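Local atomic coordinates of probable N-glycosylase/DNA lyase (Thermotoga maritima, PDB entry 3N0U), a protein that belongs to the helix-hairpin-helix superfamily of DNA glycosylases and is built almost wholly from helices and loops. Residues 41-46 with 119-124; 54-59 with 70-75. All coordinates share one frame; numbering follows the deposited sequence.

Interaction 1 of 2, residues 41-46 with 119-124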
loop_
_atom_site.group_PDB
_atom_site.type_symbol
_atom_site.label_atom_id
_atom_site.label_comp_id
_atom_site.label_asym_id
_atom_site.label_seq_id
_atom_site.Cartn_x
_atom_site.Cartn_y
_atom_site.Cartn_z
ATOM N N LEU A 41 12.879 1.989 5.876
ATOM C CA LEU A 41 12.911 2.397 4.474
ATOM C C LEU A 41 12.784 3.924 4.368
ATOM O O LEU A 41 13.547 4.565 3.669
ATOM C CB LEU A 41 11.790 1.691 3.701
ATOM C CG LEU A 41 11.639 2.116 2.245
ATOM C CD1 LEU A 41 12.945 1.881 1.457
ATOM C CD2 LEU A 41 10.481 1.408 1.572
ATOM N N GLY A 42 11.811 4.509 5.058
ATOM C CA GLY A 42 11.658 5.952 5.032
ATOM C C GLY A 42 12.847 6.713 5.614
ATOM O O GLY A 42 13.220 7.781 5.114
ATOM N N GLU A 43 13.443 6.179 6.680
ATOM C CA GLU A 43 14.521 6.879 7.393
ATOM C C GLU A 43 15.886 6.716 6.734
ATOM O O GLU A 43 16.672 7.665 6.684
ATOM C CB GLU A 43 14.619 6.400 8.845
ATOM C CG GLU A 43 13.497 6.865 9.775
ATOM C CD GLU A 43 13.405 8.378 9.897
ATOM O OE1 GLU A 43 14.444 9.064 9.759
ATOM O OE2 GLU A 43 12.287 8.883 10.132
ATOM N N GLU A 44 16.174 5.517 6.240
ATOM C CA GLU A 44 17.517 5.184 5.770
ATOM C C GLU A 44 17.552 4.890 4.280
ATOM O O GLU A 44 18.633 4.729 3.706
ATOM C CB GLU A 44 18.054 3.941 6.505
ATOM C CG GLU A 44 17.887 3.926 8.035
ATOM C CD GLU A 44 18.725 4.968 8.759
ATOM O OE1 GLU A 44 19.491 5.696 8.085
ATOM O OE2 GLU A 44 18.615 5.057 10.012
ATOM N N GLY A 45 16.381 4.768 3.655
ATOM C CA GLY A 45 16.332 4.363 2.267
ATOM C C GLY A 45 16.871 5.381 1.271
ATOM O O GLY A 45 16.676 6.593 1.414
ATOM N N THR A 46 17.548 4.878 0.243
ATOM C CA THR A 46 18.028 5.711 -0.842
ATOM C C THR A 46 16.898 5.962 -1.818
ATOM O O THR A 46 15.828 5.352 -1.714
ATOM C CB THR A 46 19.150 5.014 -1.620
ATOM O OG1 THR A 46 18.639 3.797 -2.172
ATOM C CG2 THR A 46 20.346 4.689 -0.714
ATOM N N LEU A 119 9.496 13.477 -0.999
ATOM C CA LEU A 119 8.073 13.140 -0.956
ATOM C C LEU A 119 7.749 12.366 0.303
ATOM O O LEU A 119 6.725 12.593 0.939
ATOM C CB LEU A 119 7.647 12.300 -2.169
ATOM C CG LEU A 119 7.338 13.028 -3.465
ATOM C CD1 LEU A 119 7.258 12.018 -4.596
ATOM C CD2 LEU A 119 6.053 13.821 -3.347
ATOM N N VAL A 120 8.601 11.413 0.646
ATOM C CA VAL A 120 8.303 10.535 1.766
ATOM C C VAL A 120 8.368 11.291 3.097
ATOM O O VAL A 120 7.709 10.919 4.070
ATOM C CB VAL A 120 9.215 9.297 1.740
ATOM C CG1 VAL A 120 9.129 8.547 3.044
ATOM C CG2 VAL A 120 8.812 8.435 0.547
ATOM N N LYS A 121 9.108 12.395 3.112
ATOM C CA LYS A 121 9.268 13.196 4.318
ATOM C C LYS A 121 8.260 14.340 4.380
ATOM O O LYS A 121 8.133 15.012 5.412
ATOM C CB LYS A 121 10.687 13.775 4.371
ATOM C CG LYS A 121 11.773 12.735 4.580
ATOM C CD LYS A 121 11.779 12.230 6.008
ATOM C CE LYS A 121 12.938 11.276 6.252
ATOM N NZ LYS A 121 13.075 10.929 7.693
ATOM N N GLY A 122 7.582 14.594 3.264
ATOM C CA GLY A 122 6.682 15.728 3.176
ATOM C C GLY A 122 5.340 15.468 3.833
ATOM O O GLY A 122 5.127 14.415 4.428
ATOM N N ASP A 123 4.428 16.434 3.735
ATOM C CA ASP A 123 3.084 16.240 4.249
ATOM C C ASP A 123 2.485 15.086 3.480
ATOM O O ASP A 123 2.416 15.140 2.256
ATOM C CB ASP A 123 2.242 17.488 4.048
ATOM C CG ASP A 123 0.842 17.323 4.574
ATOM O OD1 ASP A 123 0.586 17.718 5.730
ATOM O OD2 ASP A 123 -0.001 16.778 3.840
ATOM N N PRO A 124 2.076 14.026 4.183
ATOM C CA PRO A 124 1.653 12.833 3.450
ATOM C C PRO A 124 0.428 13.035 2.593
ATOM O O PRO A 124 0.315 12.346 1.585
ATOM C CB PRO A 124 1.369 11.817 4.552
ATOM C CG PRO A 124 1.322 12.576 5.817
ATOM C CD PRO A 124 2.138 13.797 5.635
HETATM O O HOH W 1 16.001 10.072 6.934
#
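Lys121, on segment 119-124, reaches across to the last turn of helix 13-44, where its ammonium group meets the carboxylate of Glu43. The two side chains cross at about a right angle, and Lys121 NZ lies 3.1 Å from Glu43 OE1 and 3.3 Å from Glu43 OE2, so the charge faces both oxygens rather than one. The pair is a salt bridge, but its hydrogen bond to OE1 is weak, and because the Glu43 conformer is one of two its geometry is doubtful. Each chain is bent at its second torsion; Glu43's side chain sets off away from the other segment, and the bend at chi2 (-60°) brings its carboxylate back to Lys121 NZ. A water accepts a hydrogen bond from Lys121 NZ at 3.1 Å; its contact with the backbone O of Glu43 is unusually short and so doubtful. Beneath the charges the packing is sparse: Lys121 CE passes 3.7 Å from the carbonyl Gly42 O, and the one apolar approach is Val120 CG1 to Gly42 CA, 4.1 Å. With no side chain on Gly42, the backbones come as close as 6.6 Å between the CA atoms of Gly42 and Val120. This is surface packing of the last turn of helix 13-44 against segment 119-124: Val120 also rests on Leu50 of helix 47-59 and on Thr150 in a loop, while Asp123 caps helix 124-134 through the backbone N of Gln126.

Interaction 2 of 2, residues 54-59 with 70-75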
loop_
_atom_site.group_PDB
_atom_site.type_symbol
_atom_site.label_atom_id
_atom_site.label_comp_id
_atom_site.label_asym_id
_atom_site.label_seq_id
_atom_site.Cartn_x
_atom_site.Cartn_y
_atom_site.Cartn_z
ATOM N N LEU A 54 8.050 1.859 -4.562
ATOM C CA LEU A 54 7.028 2.411 -5.432
ATOM C C LEU A 54 6.656 1.389 -6.515
ATOM O O LEU A 54 5.480 1.215 -6.838
ATOM C CB LEU A 54 7.512 3.727 -6.065
ATOM C CG LEU A 54 6.476 4.421 -6.924
ATOM C CD1 LEU A 54 5.302 4.932 -6.067
ATOM C CD2 LEU A 54 7.141 5.566 -7.676
ATOM N N SER A 55 7.657 0.699 -7.054
ATOM C CA SER A 55 7.417 -0.340 -8.067
ATOM C C SER A 55 6.623 -1.529 -7.526
ATOM O O SER A 55 5.736 -2.059 -8.221
ATOM C CB SER A 55 8.732 -0.800 -8.688
ATOM O OG SER A 55 9.405 0.318 -9.274
ATOM N N PHE A 56 6.892 -1.910 -6.279
ATOM C CA PHE A 56 6.113 -2.942 -5.611
ATOM C C PHE A 56 4.646 -2.524 -5.615
ATOM O O PHE A 56 3.758 -3.322 -5.893
ATOM C CB PHE A 56 6.622 -3.164 -4.178
ATOM C CG PHE A 56 5.688 -3.968 -3.314
ATOM C CD1 PHE A 56 5.720 -5.349 -3.340
ATOM C CD2 PHE A 56 4.794 -3.344 -2.462
ATOM C CE1 PHE A 56 4.863 -6.090 -2.547
ATOM C CE2 PHE A 56 3.939 -4.084 -1.670
ATOM C CZ PHE A 56 3.972 -5.464 -1.719
ATOM N N CYS A 57 4.385 -1.256 -5.330
ATOM C CA CYS A 57 3.010 -0.796 -5.272
ATOM C C CYS A 57 2.342 -0.751 -6.659
ATOM O O CYS A 57 1.151 -1.022 -6.793
ATOM C CB CYS A 57 2.928 0.556 -4.557
ATOM S SG CYS A 57 3.409 0.448 -2.818
ATOM N N VAL A 58 3.113 -0.457 -7.689
ATOM C CA VAL A 58 2.605 -0.547 -9.058
ATOM C C VAL A 58 2.167 -1.993 -9.348
ATOM O O VAL A 58 1.108 -2.241 -9.933
ATOM C CB VAL A 58 3.677 -0.102 -10.076
ATOM C CG1 VAL A 58 3.265 -0.437 -11.489
ATOM C CG2 VAL A 58 3.960 1.391 -9.944
ATOM N N LEU A 59 2.984 -2.942 -8.928
ATOM C CA LEU A 59 2.734 -4.351 -9.260
ATOM C C LEU A 59 1.611 -4.976 -8.468
ATOM O O LEU A 59 0.987 -5.933 -8.939
ATOM C CB LEU A 59 3.984 -5.195 -9.034
ATOM C CG LEU A 59 5.181 -4.818 -9.899
ATOM C CD1 LEU A 59 6.371 -5.684 -9.526
ATOM C CD2 LEU A 59 4.882 -4.918 -11.384
ATOM N N ARG A 70 7.621 -11.458 -4.258
ATOM C CA ARG A 70 8.417 -12.317 -5.121
ATOM C C ARG A 70 9.040 -11.530 -6.295
ATOM O O ARG A 70 10.203 -11.730 -6.640
ATOM C CB ARG A 70 7.561 -13.464 -5.652
ATOM C CG ARG A 70 8.333 -14.404 -6.544
ATOM C CD ARG A 70 7.443 -15.477 -7.145
ATOM N NE ARG A 70 8.252 -16.443 -7.879
ATOM C CZ ARG A 70 7.777 -17.276 -8.798
ATOM N NH1 ARG A 70 6.489 -17.255 -9.123
ATOM N NH2 ARG A 70 8.603 -18.125 -9.399
ATOM N N ALA A 71 8.278 -10.622 -6.884
ATOM C CA ALA A 71 8.795 -9.826 -7.984
ATOM C C ALA A 71 9.937 -8.946 -7.494
ATOM O O ALA A 71 10.963 -8.837 -8.134
ATOM C CB ALA A 71 7.697 -8.971 -8.611
ATOM N N GLN A 72 9.744 -8.310 -6.349
ATOM C CA GLN A 72 10.757 -7.436 -5.788
ATOM C C GLN A 72 12.047 -8.213 -5.502
ATOM O O GLN A 72 13.147 -7.741 -5.807
ATOM C CB GLN A 72 10.218 -6.764 -4.527
ATOM C CG GLN A 72 10.966 -5.562 -4.078
ATOM C CD GLN A 72 10.207 -4.799 -3.008
ATOM O OE1 GLN A 72 9.352 -5.354 -2.325
ATOM N NE2 GLN A 72 10.512 -3.526 -2.860
ATOM N N LYS A 73 11.911 -9.415 -4.952
ATOM C CA LYS A 73 13.062 -10.254 -4.645
ATOM C C LYS A 73 13.828 -10.622 -5.916
ATOM O O LYS A 73 15.059 -10.552 -5.948
ATOM C CB LYS A 73 12.607 -11.529 -3.921
ATOM C CG LYS A 73 13.710 -12.563 -3.650
ATOM C CD LYS A 73 13.102 -13.872 -3.140
ATOM C CE LYS A 73 12.178 -14.524 -4.193
ATOM N NZ LYS A 73 11.284 -15.619 -3.658
ATOM N N GLU A 74 13.095 -10.993 -6.966
ATOM C CA GLU A 74 13.708 -11.490 -8.200
ATOM C C GLU A 74 14.285 -10.387 -9.081
ATOM O O GLU A 74 15.309 -10.578 -9.727
ATOM C CB GLU A 74 12.715 -12.341 -8.994
ATOM C CG GLU A 74 12.263 -13.581 -8.227
ATOM C CD GLU A 74 11.732 -14.690 -9.123
ATOM O OE1 GLU A 74 11.869 -14.566 -10.365
ATOM O OE2 GLU A 74 11.183 -15.688 -8.583
ATOM N N ILE A 75 13.659 -9.221 -9.084
ATOM C CA ILE A 75 14.075 -8.154 -9.987
ATOM C C ILE A 75 15.010 -7.158 -9.294
ATOM O O ILE A 75 15.997 -6.716 -9.871
ATOM C CB ILE A 75 12.837 -7.452 -10.566
ATOM C CG1 ILE A 75 12.096 -8.432 -11.489
ATOM C CG2 ILE A 75 13.225 -6.188 -11.304
ATOM C CD1 ILE A 75 10.686 -7.984 -11.871
#
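Phe56 and Gln72 meet where helix 47-59 packs against helix 65-75, two consecutive helices of the all-helical fold of this helix-hairpin-helix superfamily member. Each buries about 40 Å² in the contact, and their CA atoms, 6.5 Å apart, are the nearest pair between the segments. The side chains cross at about a right angle, yet the amide plane of Gln72 lies only 14° from that of the ring. Gln72 OE1 approaches the ring obliquely, 3.8 Å from Phe56 CD1, while Gln72 NE2 sits 4.1 Å from Phe56 CB. An extended chain, with CG anti to the backbone N (chi1 -163°), carries the amide this far. No hydrogen bond joins the segments; the amide is instead held at both ends, OE1 accepting from Lys219 NZ and NE2 donating to Glu53 OE1, which should fix its rotation. Lys219 also makes a cation-pi contact with the Phe56 ring, tying the C-terminal residue to both partners. One turn further along helix 47-59, Leu59 adds the purely apolar part of the interface. It is backed by Leu91 and Arg102, from helices 84-93 and 99-109, and its CD1 methyl meets Ala71 CB at 3.7 Å.

In the fold
The two contacts bury nearly equal areas, 143 Å² in interaction 1 and 148 Å² in interaction 2, but in different settings. Interaction 1 lies at the surface, about 15 Å from the centre of the chain to its own centre, and none of its touching residues is buried; interaction 2, at about 12 Å, has three of four buried. Their chemistry follows: a salt bridge with a weak hydrogen bond over sparse backbone-to-methyl packing in the first, apolar and amide-to-ring packing in the second. Interaction 2 is nested within the chain loop that interaction 1 closes. They share no helix, yet helix 47-59 follows helix 13-44 directly, and its Leu50 touches Leu41 of segment 41-46.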